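Local coordinates for integron gene cassette protein HFX_CASS2 (Uncultured bacterium, PDB 3FXH) that is of unknown function but forms a helical, two-chain assembly and is encoded by a mobile integron gene cassette, at residues H32-E37 with N122-I127; Q52-S57 with L117-N122. All blocks are in the same frame, centred on the assembly; numbering follows the deposited sequence.

Contact 1. Residues H32-E37 with N122-I127; sequences HEIIRE and NICLAI
I35 reaches C124 because its CG1 lies beside the backbone N (chi1 -64°) and the chain then runs fully extended to CD1, which carries the long branch straight at helix 116-131. C124 points its CB at the other helix, and chi1 -76°, with SG anti to the carbonyl carbon, swings the sulfur toward I34. C124 CB lies 3.5 Å from I35 CG1 and 3.6 Å from I35 CD1, while SG rests 3.7 Å from CG2 of I34. The thiol thus fits between two consecutive isoleucines. L125 joins from the next position, its CD2 4.0 Å from I35 CD1, the two side chains crossing at about a right angle. V31, I94 and F98 continue this apolar layer within the chain, and L125 packs on H32 of the second subunit. On its other flank helix 24-43 carries charge: R36 NE gives a nearly straight bond to E37 OE2 (2.8 Å) in the guanidinium plane, and NH2 reaches E33 OE2 at 3.0 Å. E33 also accepts the backbone N-H groups of Y77 and Y78, and E37 that of K75, tying that strip of the helix to a loop. With the segment axes 9.8 Å apart at 170°, this is an antiparallel helix pair in the core of an all-helical domain.

Contact 2. Residues Q52-S57 with L117-N122; sequences QFHELS and LLLAIN
The F53 ring has S57 OG over one face, 3.3 Å above the plane and displaced toward the rim, and F62 meets it edge-to-face. Helix 116-131 approaches the same ring obliquely at two places. L119 CD2 touches CD2 of F53 at 3.7 Å, and A120 CB lies 3.7 Å from F53 CE1, so the ring spans two consecutive residues of the helix. F53 CG is anti to the backbone N (chi1 172°), which extends the ring toward that helix. The imidazole of H54 comes to the same methyl, with NE2 3.9 Å from L119 CD2, again obliquely; its ND1 makes a weak hydrogen bond to the backbone of A102. S57 holds its place over the ring by giving its hydroxyl proton to F53 O (2.9 Å), which also accepts the helical N-H of S57 from the opposite face of the carbonyl plane. N122 repeats the pattern on the partner helix, where ND2 and the backbone N both reach L118 O. F98 and A102 of helix 88-102 extend the apolar surroundings of F53. Reducing F53 to an alanine would probably open a gap beside L119 and A120 and cost F62 its edge-to-face contact with this ring. With the segment axes 10.6 Å apart at 49°, the touching is by van der Waals contact, mostly carbon on carbon, with the H54 imidazole the one polar group at its margin, while the S57 hydroxyl and N122 ND2 bond to backbone oxygens of their own helices, consistent with cohesion that comes mainly from burying carbon surface.

Overall arrangement
From the N terminus, helix 24-43 supplies 32-37, and helix 50-58, next in the chain, supplies 52-57. Helices 62-69 and 88-102 follow before helix 116-131 returns to receive both, contact 2 on its first half and contact 1 further along. Contact 1 closes the longer loop, and contact 2 is nested inside it. Their centres lie about 11 Å apart, they share N122, and I123 CD1 touches F53 CZ at 3.6 Å, joining the two packing zones. Helix 116-131 therefore ties the first two helices together, with F98 of helix 88-102 bordering both contacts. Each contact also touches the second subunit, where N122 packs on R36 of that copy.

Contact 1. Residues H32-E37 with N122-I127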
loop_
_atom_site.group_PDB
_atom_site.type_symbol
_atom_site.label_atom_id
_atom_site.label_comp_id
_atom_site.label_asym_id
_atom_site.label_seq_id
_atom_site.Cartn_x
_atom_site.Cartn_y
_atom_site.Cartn_z
ATOM N N HIS A 32 -7.378 1.348 -4.142
ATOM C CA HIS A 32 -7.063 1.929 -2.834
ATOM C C HIS A 32 -7.803 1.145 -1.749
ATOM O O HIS A 32 -7.269 0.898 -0.670
ATOM C CB HIS A 32 -7.444 3.422 -2.774
ATOM C CG HIS A 32 -6.442 4.331 -3.420
ATOM N ND1 HIS A 32 -6.057 5.531 -2.866
ATOM C CD2 HIS A 32 -5.746 4.211 -4.576
ATOM C CE1 HIS A 32 -5.178 6.119 -3.659
ATOM N NE2 HIS A 32 -4.968 5.338 -4.701
ATOM N N GLU A 33 -9.027 0.739 -2.054
ATOM C CA GLU A 33 -9.812 -0.074 -1.140
ATOM C C GLU A 33 -9.191 -1.449 -0.886
ATOM O O GLU A 33 -9.200 -1.953 0.241
ATOM C CB GLU A 33 -11.240 -0.237 -1.665
ATOM C CG GLU A 33 -11.980 -1.382 -1.033
ATOM C CD GLU A 33 -13.475 -1.269 -1.228
ATOM O OE1 GLU A 33 -14.032 -2.006 -2.062
ATOM O OE2 GLU A 33 -14.091 -0.430 -0.545
ATOM N N ILE A 34 -8.680 -2.079 -1.935
ATOM C CA ILE A 34 -8.007 -3.351 -1.735
ATOM C C ILE A 34 -6.832 -3.191 -0.785
ATOM O O ILE A 34 -6.668 -3.974 0.143
ATOM C CB ILE A 34 -7.502 -3.950 -3.052
ATOM C CG1 ILE A 34 -8.688 -4.381 -3.918
ATOM C CG2 ILE A 34 -6.592 -5.146 -2.774
ATOM C CD1 ILE A 34 -8.316 -4.615 -5.391
ATOM N N ILE A 35 -5.996 -2.193 -1.038
ATOM C CA ILE A 35 -4.838 -1.968 -0.177
ATOM C C ILE A 35 -5.275 -1.780 1.275
ATOM O O ILE A 35 -4.735 -2.418 2.179
ATOM C CB ILE A 35 -3.962 -0.787 -0.662
ATOM C CG1 ILE A 35 -3.370 -1.114 -2.041
ATOM C CG2 ILE A 35 -2.860 -0.480 0.380
ATOM C CD1 ILE A 35 -2.498 0.004 -2.647
ATOM N N ARG A 36 -6.273 -0.936 1.492
ATOM C CA ARG A 36 -6.812 -0.718 2.844
ATOM C C ARG A 36 -7.257 -2.020 3.522
ATOM O O ARG A 36 -6.896 -2.284 4.658
ATOM C CB ARG A 36 -7.985 0.273 2.807
ATOM C CG ARG A 36 -8.655 0.501 4.168
ATOM C CD ARG A 36 -9.997 1.207 4.024
ATOM N NE ARG A 36 -11.039 0.298 3.542
ATOM C CZ ARG A 36 -11.814 0.544 2.491
ATOM N NH1 ARG A 36 -11.656 1.660 1.801
ATOM N NH2 ARG A 36 -12.746 -0.325 2.132
ATOM N N GLU A 37 -8.044 -2.838 2.831
ATOM C CA GLU A 37 -8.575 -4.054 3.444
ATOM C C GLU A 37 -7.509 -5.133 3.660
ATOM O O GLU A 37 -7.566 -5.889 4.618
ATOM C CB GLU A 37 -9.742 -4.593 2.629
ATOM C CG GLU A 37 -10.926 -3.638 2.684
ATOM C CD GLU A 37 -11.438 -3.451 4.111
ATOM O OE1 GLU A 37 -11.679 -4.469 4.811
ATOM O OE2 GLU A 37 -11.590 -2.284 4.535
ATOM N N ASN A 122 2.041 -4.535 -3.217
ATOM C CA ASN A 122 2.972 -4.050 -4.239
ATOM C C ASN A 122 2.372 -4.128 -5.650
ATOM O O ASN A 122 2.525 -3.200 -6.442
ATOM C CB ASN A 122 4.302 -4.804 -4.157
ATOM C CG ASN A 122 5.180 -4.296 -3.027
ATOM O OD1 ASN A 122 5.785 -3.243 -3.141
ATOM N ND2 ASN A 122 5.242 -5.045 -1.923
ATOM N N ILE A 123 1.687 -5.229 -5.951
ATOM C CA ILE A 123 1.039 -5.387 -7.245
ATOM C C ILE A 123 -0.065 -4.331 -7.407
ATOM O O ILE A 123 -0.213 -3.742 -8.489
ATOM C CB ILE A 123 0.541 -6.827 -7.462
ATOM C CG1 ILE A 123 1.748 -7.748 -7.717
ATOM C CG2 ILE A 123 -0.408 -6.902 -8.677
ATOM C CD1 ILE A 123 1.428 -9.231 -7.775
ATOM N N CYS A 124 -0.788 -4.038 -6.323
ATOM C CA CYS A 124 -1.769 -2.948 -6.384
ATOM C C CYS A 124 -1.151 -1.650 -6.905
ATOM O O CYS A 124 -1.777 -0.936 -7.672
ATOM C CB CYS A 124 -2.426 -2.699 -5.033
ATOM S SG CYS A 124 -3.671 -3.952 -4.617
ATOM N N LEU A 125 0.068 -1.324 -6.470
ATOM C CA LEU A 125 0.712 -0.095 -6.937
ATOM C C LEU A 125 1.045 -0.179 -8.413
ATOM O O LEU A 125 0.958 0.806 -9.138
ATOM C CB LEU A 125 1.979 0.228 -6.121
ATOM C CG LEU A 125 1.833 0.192 -4.596
ATOM C CD1 LEU A 125 3.201 0.272 -3.921
ATOM C CD2 LEU A 125 0.948 1.308 -4.108
ATOM N N ALA A 126 1.439 -1.359 -8.870
ATOM C CA ALA A 126 1.700 -1.540 -10.287
ATOM C C ALA A 126 0.401 -1.330 -11.070
ATOM O O ALA A 126 0.413 -0.788 -12.155
ATOM C CB ALA A 126 2.273 -2.919 -10.554
ATOM N N ILE A 127 -0.721 -1.743 -10.489
ATOM C CA ILE A 127 -2.021 -1.626 -11.152
ATOM C C ILE A 127 -2.442 -0.161 -11.217
ATOM O O ILE A 127 -2.967 0.304 -12.231
ATOM C CB ILE A 127 -3.090 -2.496 -10.442
ATOM C CG1 ILE A 127 -2.738 -3.977 -10.586
ATOM C CG2 ILE A 127 -4.493 -2.259 -11.024
ATOM C CD1 ILE A 127 -3.682 -4.919 -9.803
#

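Contact 2. Residues Q52-S57 with L117-N122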
loop_
_atom_site.group_PDB
_atom_site.type_symbol
_atom_site.label_atom_id
_atom_site.label_comp_id
_atom_site.label_asym_id
_atom_site.label_seq_id
_atom_site.Cartn_x
_atom_site.Cartn_y
_atom_site.Cartn_z
ATOM N N GLN A 52 -0.248 -19.941 -2.828
ATOM C CA GLN A 52 -1.677 -19.692 -2.945
ATOM C C GLN A 52 -1.937 -18.364 -3.646
ATOM O O GLN A 52 -2.860 -18.256 -4.450
ATOM C CB GLN A 52 -2.362 -19.715 -1.579
ATOM C CG GLN A 52 -3.855 -19.507 -1.666
ATOM C CD GLN A 52 -4.539 -19.584 -0.322
ATOM O OE1 GLN A 52 -4.192 -18.851 0.609
ATOM N NE2 GLN A 52 -5.516 -20.479 -0.208
ATOM N N PHE A 53 -1.126 -17.348 -3.347
ATOM C CA PHE A 53 -1.323 -16.058 -3.978
ATOM C C PHE A 53 -1.152 -16.161 -5.496
ATOM O O PHE A 53 -1.967 -15.637 -6.251
ATOM C CB PHE A 53 -0.407 -14.965 -3.415
ATOM C CG PHE A 53 -0.479 -13.692 -4.211
ATOM C CD1 PHE A 53 -1.564 -12.849 -4.073
ATOM C CD2 PHE A 53 0.481 -13.398 -5.169
ATOM C CE1 PHE A 53 -1.674 -11.708 -4.850
ATOM C CE2 PHE A 53 0.386 -12.268 -5.948
ATOM C CZ PHE A 53 -0.695 -11.413 -5.790
ATOM N N HIS A 54 -0.102 -16.848 -5.948
ATOM C CA HIS A 54 0.136 -16.976 -7.383
ATOM C C HIS A 54 -0.944 -17.809 -8.079
ATOM O O HIS A 54 -1.318 -17.532 -9.221
ATOM C CB HIS A 54 1.549 -17.527 -7.667
ATOM C CG HIS A 54 2.624 -16.499 -7.510
ATOM N ND1 HIS A 54 2.830 -15.492 -8.432
ATOM C CD2 HIS A 54 3.524 -16.293 -6.520
ATOM C CE1 HIS A 54 3.811 -14.709 -8.013
ATOM N NE2 HIS A 54 4.251 -15.175 -6.858
ATOM N N GLU A 55 -1.452 -18.820 -7.382
ATOM C CA GLU A 55 -2.514 -19.665 -7.924
ATOM C C GLU A 55 -3.813 -18.870 -8.099
ATOM O O GLU A 55 -4.411 -18.858 -9.176
ATOM C CB GLU A 55 -2.735 -20.876 -7.009
ATOM C CG GLU A 55 -3.981 -21.694 -7.302
ATOM C CD GLU A 55 -4.077 -22.939 -6.428
ATOM O OE1 GLU A 55 -3.060 -23.300 -5.795
ATOM O OE2 GLU A 55 -5.166 -23.555 -6.374
ATOM N N LEU A 56 -4.239 -18.195 -7.037
ATOM C CA LEU A 56 -5.453 -17.380 -7.087
ATOM C C LEU A 56 -5.390 -16.292 -8.163
ATOM O O LEU A 56 -6.356 -16.064 -8.884
ATOM C CB LEU A 56 -5.724 -16.753 -5.719
ATOM C CG LEU A 56 -6.005 -17.787 -4.622
ATOM C CD1 LEU A 56 -6.145 -17.106 -3.275
ATOM C CD2 LEU A 56 -7.258 -18.574 -4.964
ATOM N N SER A 57 -4.248 -15.618 -8.254
ATOM C CA SER A 57 -4.069 -14.539 -9.215
ATOM C C SER A 57 -4.108 -15.067 -10.641
ATOM O O SER A 57 -4.739 -14.473 -11.513
ATOM C CB SER A 57 -2.746 -13.815 -8.971
ATOM O OG SER A 57 -2.712 -13.266 -7.665
ATOM N N LEU A 117 0.197 -11.532 1.048
ATOM C CA LEU A 117 -0.725 -10.387 1.078
ATOM C C LEU A 117 0.038 -9.074 0.819
ATOM O O LEU A 117 -0.472 -8.102 0.223
ATOM C CB LEU A 117 -1.453 -10.331 2.421
ATOM C CG LEU A 117 -2.423 -11.480 2.703
ATOM C CD1 LEU A 117 -3.140 -11.235 4.044
ATOM C CD2 LEU A 117 -3.433 -11.624 1.558
ATOM N N LEU A 118 1.285 -9.050 1.253
ATOM C CA LEU A 118 2.095 -7.847 1.079
ATOM C C LEU A 118 2.608 -7.758 -0.351
ATOM O O LEU A 118 2.878 -6.668 -0.855
ATOM C CB LEU A 118 3.260 -7.813 2.091
ATOM C CG LEU A 118 2.798 -7.928 3.549
ATOM C CD1 LEU A 118 3.954 -8.266 4.497
ATOM C CD2 LEU A 118 2.100 -6.612 3.962
ATOM N N LEU A 119 2.778 -8.903 -1.009
ATOM C CA LEU A 119 3.101 -8.872 -2.432
ATOM C C LEU A 119 1.911 -8.291 -3.189
ATOM O O LEU A 119 2.066 -7.528 -4.146
ATOM C CB LEU A 119 3.418 -10.280 -2.941
ATOM C CG LEU A 119 3.580 -10.539 -4.445
ATOM C CD1 LEU A 119 4.630 -9.644 -5.080
ATOM C CD2 LEU A 119 3.922 -12.003 -4.692
ATOM N N ALA A 120 0.715 -8.648 -2.744
ATOM C CA ALA A 120 -0.501 -8.111 -3.362
ATOM C C ALA A 120 -0.552 -6.588 -3.270
ATOM O O ALA A 120 -1.011 -5.918 -4.208
ATOM C CB ALA A 120 -1.735 -8.729 -2.731
ATOM N N ILE A 121 -0.106 -6.028 -2.158
ATOM C CA ILE A 121 -0.084 -4.568 -2.026
ATOM C C ILE A 121 0.867 -3.935 -3.046
ATOM O O ILE A 121 0.540 -2.924 -3.685
ATOM C CB ILE A 121 0.282 -4.163 -0.610
ATOM C CG1 ILE A 121 -0.890 -4.498 0.344
ATOM C CG2 ILE A 121 0.679 -2.697 -0.531
ATOM C CD1 ILE A 121 -0.566 -4.285 1.800
ATOM N N ASN A 122 2.041 -4.535 -3.217
ATOM C CA ASN A 122 2.972 -4.050 -4.239
ATOM C C ASN A 122 2.372 -4.128 -5.650
ATOM O O ASN A 122 2.525 -3.200 -6.442
ATOM C CB ASN A 122 4.302 -4.804 -4.157
ATOM C CG ASN A 122 5.180 -4.296 -3.027
ATOM O OD1 ASN A 122 5.785 -3.243 -3.141
ATOM N ND2 ASN A 122 5.242 -5.045 -1.923
#